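Local coordinates for protein arabinogalactan endo-1,4-beta-galactosidase (Ignisphaera aggregans, PDB 7OSK) that probably cleaves internal beta-1,4-galactosidic bonds of arabinogalactan, through the calcium-binding family 53 glycoside hydrolase domain of a larger archaeal protein, at residues 285-290 against 345-350; 356-361 against 378-383; 91-96 against 115-120. One frame throughout, in Å; residues are numbered along the deposited sequence.

In the fold
The three contacts follow one another along the chain, and none nests in or crosses another. Interaction 3 comes first. It folds helix 114-126 back onto strand 90-95, the second strand of the eight-stranded parallel barrel, and so closes the first half of a beta-alpha-beta unit. Interaction 1 pairs the seventh and eighth strands. The intervening chain carries helices 312-318 and 324-342 and the calcium ligands Asp-301, Asp-303, His-305 and Asn-307. Interaction 2 closes the loop after the last strand, beside that calcium site. Interactions 1 and 3 meet in the barrel, where Phe-350 packs on Arg-92. Interaction 2 touches neither, and its centre lies about 30 Å from that of interaction 1.

Interaction 1 of 3, residues 285-290 against 345-350; sequences DKKILV and KALGIF
Residues 287-290 and 346-350 belong to the seventh and eighth strands of the beta/alpha barrel, joined in parallel with axes 13° apart. The backbone of Ile-288 makes two bonds: its N gives to Lys-345 O (2.9 Å) and its O takes Leu-347 N (3.0 Å). Two residues on, Val-290 N gives to Gly-348 O (3.0 Å) and Val-290 O takes Phe-350 N (2.7 Å). Between these pairs the eighth strand has one residue more than the seventh, a beta bulge at Leu-347 and Gly-348. Leu-289 meets the Phe-350 ring inside the barrel. With CG anti to the backbone N (chi1 176°), both its methyls come to Phe-350 CE2. Leu-289 CD2 lies at the ring edge, in the plane, and Leu-289 CD1 is 3.6 Å from Phe-350 CE2. On the other face, Val-290 CB is 3.7 Å from Ile-349 CG2; the two side chains lie side by side and both pack on Leu-338 of helix 324-342. Leu-347 CD1 packs across the aliphatic chain of Lys-287. Just before the strands begin, the less surely placed Lys-345 NZ makes a weak salt bridge to Asp-285 OD1; its bond to Tyr-284 O shares that doubt. The join thus rests mainly on backbone bonds and apolar side chains.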
loop_
_atom_site.group_PDB
_atom_site.type_symbol
_atom_site.label_atom_id
_atom_site.label_comp_id
_atom_site.label_asym_id
_atom_site.label_seq_id
_atom_site.Cartn_x
_atom_site.Cartn_y
_atom_site.Cartn_z
ATOM N N ASP A 285 22.395 0.700 -1.494
ATOM C CA ASP A 285 22.432 -0.192 -0.340
ATOM C C ASP A 285 21.218 0.096 0.538
ATOM O O ASP A 285 21.341 0.559 1.673
ATOM C CB ASP A 285 23.736 -0.021 0.454
ATOM C CG ASP A 285 24.823 -1.000 0.026
ATOM O OD1 ASP A 285 24.504 -2.165 -0.301
ATOM O OD2 ASP A 285 26.007 -0.597 0.015
ATOM N N LYS A 286 20.039 -0.170 -0.016
ATOM C CA LYS A 286 18.784 0.000 0.703
ATOM C C LYS A 286 17.832 -1.136 0.366
ATOM O O LYS A 286 18.055 -1.881 -0.590
ATOM C CB LYS A 286 18.147 1.346 0.366
ATOM C CG LYS A 286 18.940 2.534 0.872
ATOM C CD LYS A 286 18.276 3.845 0.506
ATOM C CE LYS A 286 19.082 5.031 1.009
ATOM N NZ LYS A 286 19.251 5.008 2.486
ATOM N N LYS A 287 16.770 -1.262 1.155
ATOM C CA LYS A 287 15.818 -2.350 0.990
ATOM C C LYS A 287 14.846 -2.091 -0.154
ATOM O O LYS A 287 14.588 -0.944 -0.523
ATOM C CB LYS A 287 15.048 -2.580 2.291
ATOM C CG LYS A 287 15.923 -3.017 3.460
ATOM C CD LYS A 287 16.596 -4.364 3.201
ATOM C CE LYS A 287 17.652 -4.677 4.247
ATOM N NZ LYS A 287 17.087 -4.757 5.622
ATOM N N ILE A 288 14.317 -3.179 -0.706
ATOM C CA ILE A 288 13.424 -3.128 -1.856
ATOM C C ILE A 288 12.065 -3.706 -1.485
ATOM O O ILE A 288 11.976 -4.853 -1.050
ATOM C CB ILE A 288 14.000 -3.910 -3.050
ATOM C CG1 ILE A 288 15.494 -3.611 -3.226
ATOM C CG2 ILE A 288 13.219 -3.595 -4.321
ATOM C CD1 ILE A 288 15.814 -2.153 -3.484
ATOM N N LEU A 289 11.016 -2.910 -1.669
ATOM C CA LEU A 289 9.666 -3.294 -1.266
ATOM C C LEU A 289 8.653 -3.052 -2.380
ATOM O O LEU A 289 8.792 -2.114 -3.163
ATOM C CB LEU A 289 9.257 -2.517 -0.009
ATOM C CG LEU A 289 7.828 -2.707 0.506
ATOM C CD1 LEU A 289 7.630 -4.116 1.040
ATOM C CD2 LEU A 289 7.505 -1.675 1.574
ATOM N N VAL A 290 7.644 -3.914 -2.450
ATOM C CA VAL A 290 6.480 -3.675 -3.299
ATOM C C VAL A 290 5.324 -3.204 -2.415
ATOM O O VAL A 290 4.665 -4.011 -1.756
ATOM C CB VAL A 290 6.066 -4.939 -4.087
ATOM C CG1 VAL A 290 4.862 -4.649 -4.976
ATOM C CG2 VAL A 290 7.233 -5.458 -4.917
ATOM N N LYS A 345 18.363 -7.917 -0.047
ATOM C CA LYS A 345 17.695 -6.621 0.031
ATOM C C LYS A 345 16.214 -6.745 -0.311
ATOM O O LYS A 345 15.460 -5.778 -0.193
ATOM C CB LYS A 345 18.367 -5.613 -0.902
ATOM C CG LYS A 345 19.596 -4.940 -0.300
ATOM C CD LYS A 345 20.784 -4.976 -1.247
ATOM C CE LYS A 345 21.557 -3.670 -1.234
ATOM N NZ LYS A 345 22.288 -3.478 -2.515
ATOM N N ALA A 346 15.802 -7.933 -0.745
ATOM C CA ALA A 346 14.390 -8.204 -0.983
ATOM C C ALA A 346 13.651 -8.186 0.347
ATOM O O ALA A 346 13.981 -8.941 1.264
ATOM C CB ALA A 346 14.201 -9.537 -1.684
ATOM N N LEU A 347 12.650 -7.319 0.440
ATOM C CA LEU A 347 11.914 -7.110 1.680
ATOM C C LEU A 347 10.575 -7.830 1.622
ATOM O O LEU A 347 10.235 -8.606 2.517
ATOM C CB LEU A 347 11.714 -5.615 1.916
ATOM C CG LEU A 347 11.711 -5.091 3.348
ATOM C CD1 LEU A 347 13.026 -5.373 4.061
ATOM C CD2 LEU A 347 11.435 -3.601 3.300
ATOM N N GLY A 348 9.818 -7.571 0.558
ATOM C CA GLY A 348 8.571 -8.274 0.321
ATOM C C GLY A 348 7.555 -7.489 -0.476
ATOM O O GLY A 348 7.914 -6.630 -1.276
ATOM N N ILE A 349 6.281 -7.796 -0.251
ATOM C CA ILE A 349 5.203 -7.237 -1.053
ATOM C C ILE A 349 3.953 -6.947 -0.219
ATOM O O ILE A 349 3.756 -7.531 0.849
ATOM C CB ILE A 349 4.825 -8.192 -2.210
ATOM C CG1 ILE A 349 4.235 -9.494 -1.670
ATOM C CG2 ILE A 349 6.042 -8.522 -3.067
ATOM C CD1 ILE A 349 2.813 -9.728 -2.089
ATOM N N PHE A 350 3.134 -6.017 -0.706
ATOM C CA PHE A 350 1.789 -5.806 -0.175
ATOM C C PHE A 350 0.774 -5.875 -1.305
ATOM O O PHE A 350 0.846 -5.099 -2.258
ATOM C CB PHE A 350 1.664 -4.455 0.530
ATOM C CG PHE A 350 2.487 -4.333 1.777
ATOM C CD1 PHE A 350 1.984 -4.745 2.995
ATOM C CD2 PHE A 350 3.756 -3.783 1.733
ATOM C CE1 PHE A 350 2.737 -4.622 4.146
ATOM C CE2 PHE A 350 4.511 -3.660 2.878
ATOM C CZ PHE A 350 4.000 -4.080 4.086
#

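Interaction 2 of 3, residues 356-361 against 378-383; sequences WIPYPG and FDFNGR
Ile-357 and Pro-358 pack against Phe-378 and the type I turn from Asp-379 to Gly-382, with no hydrogen bond across. The apolar contacts fall in two groups. In the first, Ile-357 CG2 sits 3.6 Å from Phe-378 CB, the two side chains crossing at a slant. CG1 of Ile-357 stands between its backbone N and carbonyl carbon (chi1 59°), and its chain carries CD1 to Gly-382 CA at 4.2 Å. In the second, Pro-358 CG lies 3.5 Å from Phe-380 CA and 3.7 Å from Phe-380 CB. With an alanine here the ring carbons CG and CD are gone, and Phe-380 would probably lose its packing on this side and be freer to shift beside the calcium site. The polar bonds described here lie within 378-383, in and just after the turn. Gly-382 N binds Asp-379 O at 2.9 Å. Asp-379 OD1 takes Arg-383 N at 2.8 Å, from above the carboxylate plane. Both segments belong to the long loop after strand 346-352. Pro-358 lies near the calcium ligand Asp-303, and Phe-380 rests on Glu-373, another ligand. Helix 59-65 meets Ile-357 through Ile-62, while helix 79-85 packs on Phe-378.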
loop_
_atom_site.group_PDB
_atom_site.type_symbol
_atom_site.label_atom_id
_atom_site.label_comp_id
_atom_site.label_asym_id
_atom_site.label_seq_id
_atom_site.Cartn_x
_atom_site.Cartn_y
_atom_site.Cartn_z
ATOM N N TRP A 356 -10.983 -5.372 -0.192
ATOM C CA TRP A 356 -11.986 -4.467 -0.738
ATOM C C TRP A 356 -13.120 -5.246 -1.408
ATOM O O TRP A 356 -13.236 -5.279 -2.633
ATOM C CB TRP A 356 -11.335 -3.491 -1.723
ATOM C CG TRP A 356 -12.080 -2.200 -1.872
ATOM C CD1 TRP A 356 -13.298 -1.886 -1.342
ATOM C CD2 TRP A 356 -11.647 -1.039 -2.591
ATOM N NE1 TRP A 356 -13.652 -0.606 -1.689
ATOM C CE2 TRP A 356 -12.654 -0.064 -2.457
ATOM C CE3 TRP A 356 -10.505 -0.732 -3.337
ATOM C CZ2 TRP A 356 -12.556 1.195 -3.040
ATOM C CZ3 TRP A 356 -10.409 0.520 -3.917
ATOM C CH2 TRP A 356 -11.428 1.468 -3.765
ATOM N N ILE A 357 -13.954 -5.872 -0.583
ATOM C CA ILE A 357 -15.095 -6.635 -1.071
ATOM C C ILE A 357 -16.258 -5.697 -1.396
ATOM O O ILE A 357 -16.333 -4.593 -0.856
ATOM C CB ILE A 357 -15.543 -7.689 -0.037
ATOM C CG1 ILE A 357 -15.939 -7.022 1.285
ATOM C CG2 ILE A 357 -14.424 -8.694 0.207
ATOM C CD1 ILE A 357 -16.764 -7.911 2.188
ATOM N N PRO A 358 -17.172 -6.129 -2.281
ATOM C CA PRO A 358 -18.299 -5.258 -2.618
ATOM C C PRO A 358 -19.300 -5.166 -1.477
ATOM O O PRO A 358 -19.780 -6.194 -0.999
ATOM C CB PRO A 358 -18.916 -5.942 -3.841
ATOM C CG PRO A 358 -18.588 -7.375 -3.665
ATOM C CD PRO A 358 -17.243 -7.418 -2.993
ATOM N N TYR A 359 -19.603 -3.947 -1.045
ATOM C CA TYR A 359 -20.582 -3.735 0.010
ATOM C C TYR A 359 -21.207 -2.349 -0.127
ATOM O O TYR A 359 -20.505 -1.386 -0.429
ATOM C CB TYR A 359 -19.938 -3.885 1.388
ATOM C CG TYR A 359 -20.933 -4.217 2.480
ATOM C CD1 TYR A 359 -21.248 -5.536 2.781
ATOM C CD2 TYR A 359 -21.566 -3.213 3.203
ATOM C CE1 TYR A 359 -22.162 -5.845 3.772
ATOM C CE2 TYR A 359 -22.478 -3.514 4.199
ATOM C CZ TYR A 359 -22.771 -4.833 4.478
ATOM O OH TYR A 359 -23.679 -5.145 5.465
ATOM N N PRO A 360 -22.531 -2.245 0.078
ATOM C CA PRO A 360 -23.171 -0.926 0.035
ATOM C C PRO A 360 -22.539 0.063 1.009
ATOM O O PRO A 360 -22.492 -0.204 2.213
ATOM C CB PRO A 360 -24.620 -1.230 0.424
ATOM C CG PRO A 360 -24.831 -2.631 0.006
ATOM C CD PRO A 360 -23.522 -3.324 0.243
ATOM N N GLY A 361 -22.051 1.184 0.485
ATOM C CA GLY A 361 -21.462 2.225 1.308
ATOM C C GLY A 361 -19.946 2.189 1.341
ATOM O O GLY A 361 -19.310 3.156 1.764
ATOM N N PHE A 378 -10.724 -11.761 -1.766
ATOM C CA PHE A 378 -11.988 -12.342 -1.324
ATOM C C PHE A 378 -13.012 -12.178 -2.441
ATOM O O PHE A 378 -12.925 -11.228 -3.220
ATOM C CB PHE A 378 -12.490 -11.664 -0.046
ATOM C CG PHE A 378 -11.577 -11.831 1.134
ATOM C CD1 PHE A 378 -10.454 -11.036 1.275
ATOM C CD2 PHE A 378 -11.852 -12.773 2.113
ATOM C CE1 PHE A 378 -9.613 -11.184 2.364
ATOM C CE2 PHE A 378 -11.016 -12.925 3.206
ATOM C CZ PHE A 378 -9.895 -12.128 3.330
ATOM N N ASP A 379 -13.980 -13.087 -2.528
ATOM C CA ASP A 379 -15.012 -12.970 -3.555
ATOM C C ASP A 379 -16.098 -11.990 -3.114
ATOM O O ASP A 379 -15.999 -11.378 -2.050
ATOM C CB ASP A 379 -15.620 -14.341 -3.895
ATOM C CG ASP A 379 -16.283 -15.021 -2.704
ATOM O OD1 ASP A 379 -16.823 -14.331 -1.812
ATOM O OD2 ASP A 379 -16.275 -16.270 -2.678
ATOM N N PHE A 380 -17.132 -11.854 -3.936
ATOM C CA PHE A 380 -18.185 -10.873 -3.695
ATOM C C PHE A 380 -18.967 -11.195 -2.427
ATOM O O PHE A 380 -19.502 -10.301 -1.771
ATOM C CB PHE A 380 -19.130 -10.809 -4.898
ATOM C CG PHE A 380 -18.425 -10.593 -6.209
ATOM C CD1 PHE A 380 -17.196 -9.954 -6.252
ATOM C CD2 PHE A 380 -18.984 -11.031 -7.398
ATOM C CE1 PHE A 380 -16.541 -9.756 -7.452
ATOM C CE2 PHE A 380 -18.333 -10.832 -8.604
ATOM C CZ PHE A 380 -17.111 -10.195 -8.630
ATOM N N ASN A 381 -19.023 -12.477 -2.082
ATOM C CA ASN A 381 -19.718 -12.914 -0.880
ATOM C C ASN A 381 -18.828 -12.809 0.359
ATOM O O ASN A 381 -19.205 -13.245 1.446
ATOM C CB ASN A 381 -20.215 -14.349 -1.055
ATOM C CG ASN A 381 -21.165 -14.493 -2.231
ATOM O OD1 ASN A 381 -21.982 -13.610 -2.495
ATOM N ND2 ASN A 381 -21.057 -15.607 -2.946
ATOM N N GLY A 382 -17.647 -12.223 0.186
ATOM C CA GLY A 382 -16.744 -11.979 1.295
ATOM C C GLY A 382 -15.948 -13.204 1.698
ATOM O O GLY A 382 -15.244 -13.188 2.705
ATOM N N ARG A 383 -16.057 -14.268 0.909
ATOM C CA ARG A 383 -15.365 -15.514 1.208
ATOM C C ARG A 383 -13.947 -15.501 0.643
ATOM O O ARG A 383 -13.706 -15.000 -0.455
ATOM C CB ARG A 383 -16.154 -16.700 0.652
ATOM C CG ARG A 383 -15.477 -18.048 0.819
ATOM C CD ARG A 383 -16.431 -19.170 0.454
ATOM N NE ARG A 383 -15.813 -20.488 0.582
ATOM C CZ ARG A 383 -16.485 -21.635 0.565
ATOM N NH1 ARG A 383 -17.806 -21.638 0.432
ATOM N NH2 ARG A 383 -15.836 -22.784 0.687
#

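Interaction 3 of 3, residues 91-96 against 115-120; sequences IRLRVW and PRMTDF
Strand 91-95, with Leu-93 at its middle, runs nearly antiparallel to helix 115-120, which carries Met-117 and Phe-120; the axes are 8.7 Å apart at closest and their directions differ by 164°. No hydrogen bond joins the two, so the contact is made mostly by side chains, with two of them resting on backbone carbonyls. Met-117 buries the most surface of the helix residues here. Its CG lies anti to its own carbonyl carbon (chi1 -71°), and the chain then bends at chi2 and chi3. This lays CG and SD against Arg-94 O and brings SD 4.1 Å from Leu-93 CB. Val-95 CG2 approaches Met-117 CB at 4.0 Å, the two side chains sliding past each other in opposite directions. Leu-93 reaches between Met-117 and Phe-120. Its CD1 lies 3.5 Å from Met-117 O, and the same methyl meets the edge of the Phe-120 ring, in the ring plane, 4.0 Å from Phe-120 CD2. Leu-93 CD2 is also 4.0 Å from Phe-120 CD2. Two residues earlier in the strand, Ile-91 CG2 comes to Phe-120 CE2 at 4.0 Å, again at the ring edge. Both Ile-91 and Leu-93 cross Phe-120 at about a right angle. All the touching residues are buried. Arg-94 leaves the strand on the side away from the helix, and its guanidinium forms a salt bridge with Glu-58. The contact is the strand-to-helix half of the beta-alpha-beta unit that runs on to strand 130-135, where Ile-133 packs on Leu-93 and Val-95. Pro-60 of helix 59-65 packs on both Met-117 and Phe-120.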
loop_
_atom_site.group_PDB
_atom_site.type_symbol
_atom_site.label_atom_id
_atom_site.label_comp_id
_atom_site.label_asym_id
_atom_site.label_seq_id
_atom_site.Cartn_x
_atom_site.Cartn_y
_atom_site.Cartn_z
ATOM N N ILE A 91 0.580 -5.840 7.565
ATOM C CA ILE A 91 -0.604 -5.056 7.238
ATOM C C ILE A 91 -0.191 -3.647 6.826
ATOM O O ILE A 91 0.572 -2.983 7.531
ATOM C CB ILE A 91 -1.583 -4.973 8.435
ATOM C CG1 ILE A 91 -1.979 -6.375 8.913
ATOM C CG2 ILE A 91 -2.821 -4.165 8.065
ATOM C CD1 ILE A 91 -2.740 -7.199 7.885
ATOM N N ARG A 92 -0.698 -3.199 5.682
ATOM C CA ARG A 92 -0.433 -1.849 5.196
ATOM C C ARG A 92 -1.710 -1.021 5.237
ATOM O O ARG A 92 -2.754 -1.453 4.754
ATOM C CB ARG A 92 0.134 -1.888 3.777
ATOM C CG ARG A 92 0.450 -0.525 3.182
ATOM C CD ARG A 92 1.124 -0.670 1.826
ATOM N NE ARG A 92 1.462 0.622 1.224
ATOM C CZ ARG A 92 0.709 1.267 0.337
ATOM N NH1 ARG A 92 -0.447 0.757 -0.070
ATOM N NH2 ARG A 92 1.112 2.432 -0.147
ATOM N N LEU A 93 -1.619 0.167 5.828
ATOM C CA LEU A 93 -2.769 1.055 5.967
ATOM C C LEU A 93 -2.414 2.475 5.556
ATOM O O LEU A 93 -1.405 3.022 6.000
ATOM C CB LEU A 93 -3.281 1.053 7.411
ATOM C CG LEU A 93 -3.793 -0.272 7.977
ATOM C CD1 LEU A 93 -4.031 -0.140 9.469
ATOM C CD2 LEU A 93 -5.064 -0.711 7.265
ATOM N N ARG A 94 -3.245 3.068 4.704
ATOM C CA ARG A 94 -3.094 4.474 4.352
ATOM C C ARG A 94 -3.816 5.330 5.382
ATOM O O ARG A 94 -4.771 4.877 6.012
ATOM C CB ARG A 94 -3.636 4.754 2.947
ATOM C CG ARG A 94 -5.104 4.421 2.759
ATOM C CD ARG A 94 -5.602 4.856 1.389
ATOM N NE ARG A 94 -6.970 4.408 1.136
ATOM C CZ ARG A 94 -7.296 3.211 0.656
ATOM N NH1 ARG A 94 -6.354 2.321 0.370
ATOM N NH2 ARG A 94 -8.570 2.901 0.462
ATOM N N VAL A 95 -3.351 6.564 5.552
ATOM C CA VAL A 95 -3.955 7.493 6.502
ATOM C C VAL A 95 -4.125 8.870 5.868
ATOM O O VAL A 95 -3.147 9.518 5.490
ATOM C CB VAL A 95 -3.105 7.620 7.794
ATOM C CG1 VAL A 95 -3.688 8.676 8.727
ATOM C CG2 VAL A 95 -3.012 6.281 8.508
ATOM N N TRP A 96 -5.377 9.301 5.754
ATOM C CA TRP A 96 -5.701 10.644 5.288
ATOM C C TRP A 96 -5.922 11.544 6.496
ATOM O O TRP A 96 -6.427 11.098 7.526
ATOM C CB TRP A 96 -6.939 10.626 4.391
ATOM C CG TRP A 96 -6.734 9.897 3.093
ATOM C CD1 TRP A 96 -5.623 9.932 2.299
ATOM C CD2 TRP A 96 -7.660 9.018 2.445
ATOM N NE1 TRP A 96 -5.803 9.133 1.197
ATOM C CE2 TRP A 96 -7.046 8.562 1.262
ATOM C CE3 TRP A 96 -8.949 8.574 2.749
ATOM C CZ2 TRP A 96 -7.676 7.683 0.386
ATOM C CZ3 TRP A 96 -9.574 7.700 1.873
ATOM C CH2 TRP A 96 -8.936 7.263 0.708
ATOM N N PRO A 115 -7.972 7.960 13.582
ATOM C CA PRO A 115 -8.638 7.158 14.617
ATOM C C PRO A 115 -9.107 5.782 14.132
ATOM O O PRO A 115 -8.922 4.805 14.857
ATOM C CB PRO A 115 -9.838 8.025 15.014
ATOM C CG PRO A 115 -9.430 9.407 14.677
ATOM C CD PRO A 115 -8.611 9.281 13.431
ATOM N N ARG A 116 -9.700 5.708 12.942
ATOM C CA ARG A 116 -10.200 4.435 12.420
ATOM C C ARG A 116 -9.061 3.517 11.985
ATOM O O ARG A 116 -9.132 2.303 12.171
ATOM C CB ARG A 116 -11.156 4.666 11.245
ATOM C CG ARG A 116 -11.391 3.426 10.388
ATOM C CD ARG A 116 -12.719 3.464 9.636
ATOM N NE ARG A 116 -13.066 4.798 9.145
ATOM C CZ ARG A 116 -14.083 5.537 9.587
ATOM N NH1 ARG A 116 -14.893 5.096 10.544
ATOM N NH2 ARG A 116 -14.296 6.735 9.061
ATOM N N MET A 117 -8.016 4.095 11.406
ATOM C CA MET A 117 -6.877 3.314 10.938
ATOM C C MET A 117 -6.041 2.797 12.100
ATOM O O MET A 117 -5.496 1.697 12.037
ATOM C CB MET A 117 -6.005 4.151 10.004
ATOM C CG MET A 117 -6.639 4.437 8.655
ATOM S SD MET A 117 -6.916 2.944 7.679
ATOM C CE MET A 117 -8.636 2.599 8.048
ATOM N N THR A 118 -5.937 3.591 13.159
ATOM C CA THR A 118 -5.129 3.219 14.313
ATOM C C THR A 118 -5.763 2.060 15.080
ATOM O O THR A 118 -5.058 1.215 15.636
ATOM C CB THR A 118 -4.927 4.418 15.264
ATOM O OG1 THR A 118 -4.212 5.457 14.581
ATOM C CG2 THR A 118 -4.142 4.009 16.506
ATOM N N ASP A 119 -7.091 2.023 15.112
ATOM C CA ASP A 119 -7.798 0.973 15.835
ATOM C C ASP A 119 -7.561 -0.384 15.189
ATOM O O ASP A 119 -7.481 -1.400 15.877
ATOM C CB ASP A 119 -9.299 1.260 15.895
ATOM C CG ASP A 119 -10.078 0.124 16.530
ATOM O OD1 ASP A 119 -10.079 0.024 17.776
ATOM O OD2 ASP A 119 -10.680 -0.676 15.782
ATOM N N PHE A 120 -7.451 -0.399 13.866
ATOM C CA PHE A 120 -7.215 -1.643 13.143
ATOM C C PHE A 120 -5.759 -2.069 13.285
ATOM O O PHE A 120 -5.464 -3.243 13.509
ATOM C CB PHE A 120 -7.578 -1.486 11.667
ATOM C CG PHE A 120 -7.609 -2.784 10.914
ATOM C CD1 PHE A 120 -8.684 -3.648 11.044
ATOM C CD2 PHE A 120 -6.566 -3.144 10.081
ATOM C CE1 PHE A 120 -8.718 -4.843 10.357
ATOM C CE2 PHE A 120 -6.596 -4.339 9.391
ATOM C CZ PHE A 120 -7.673 -5.188 9.529
#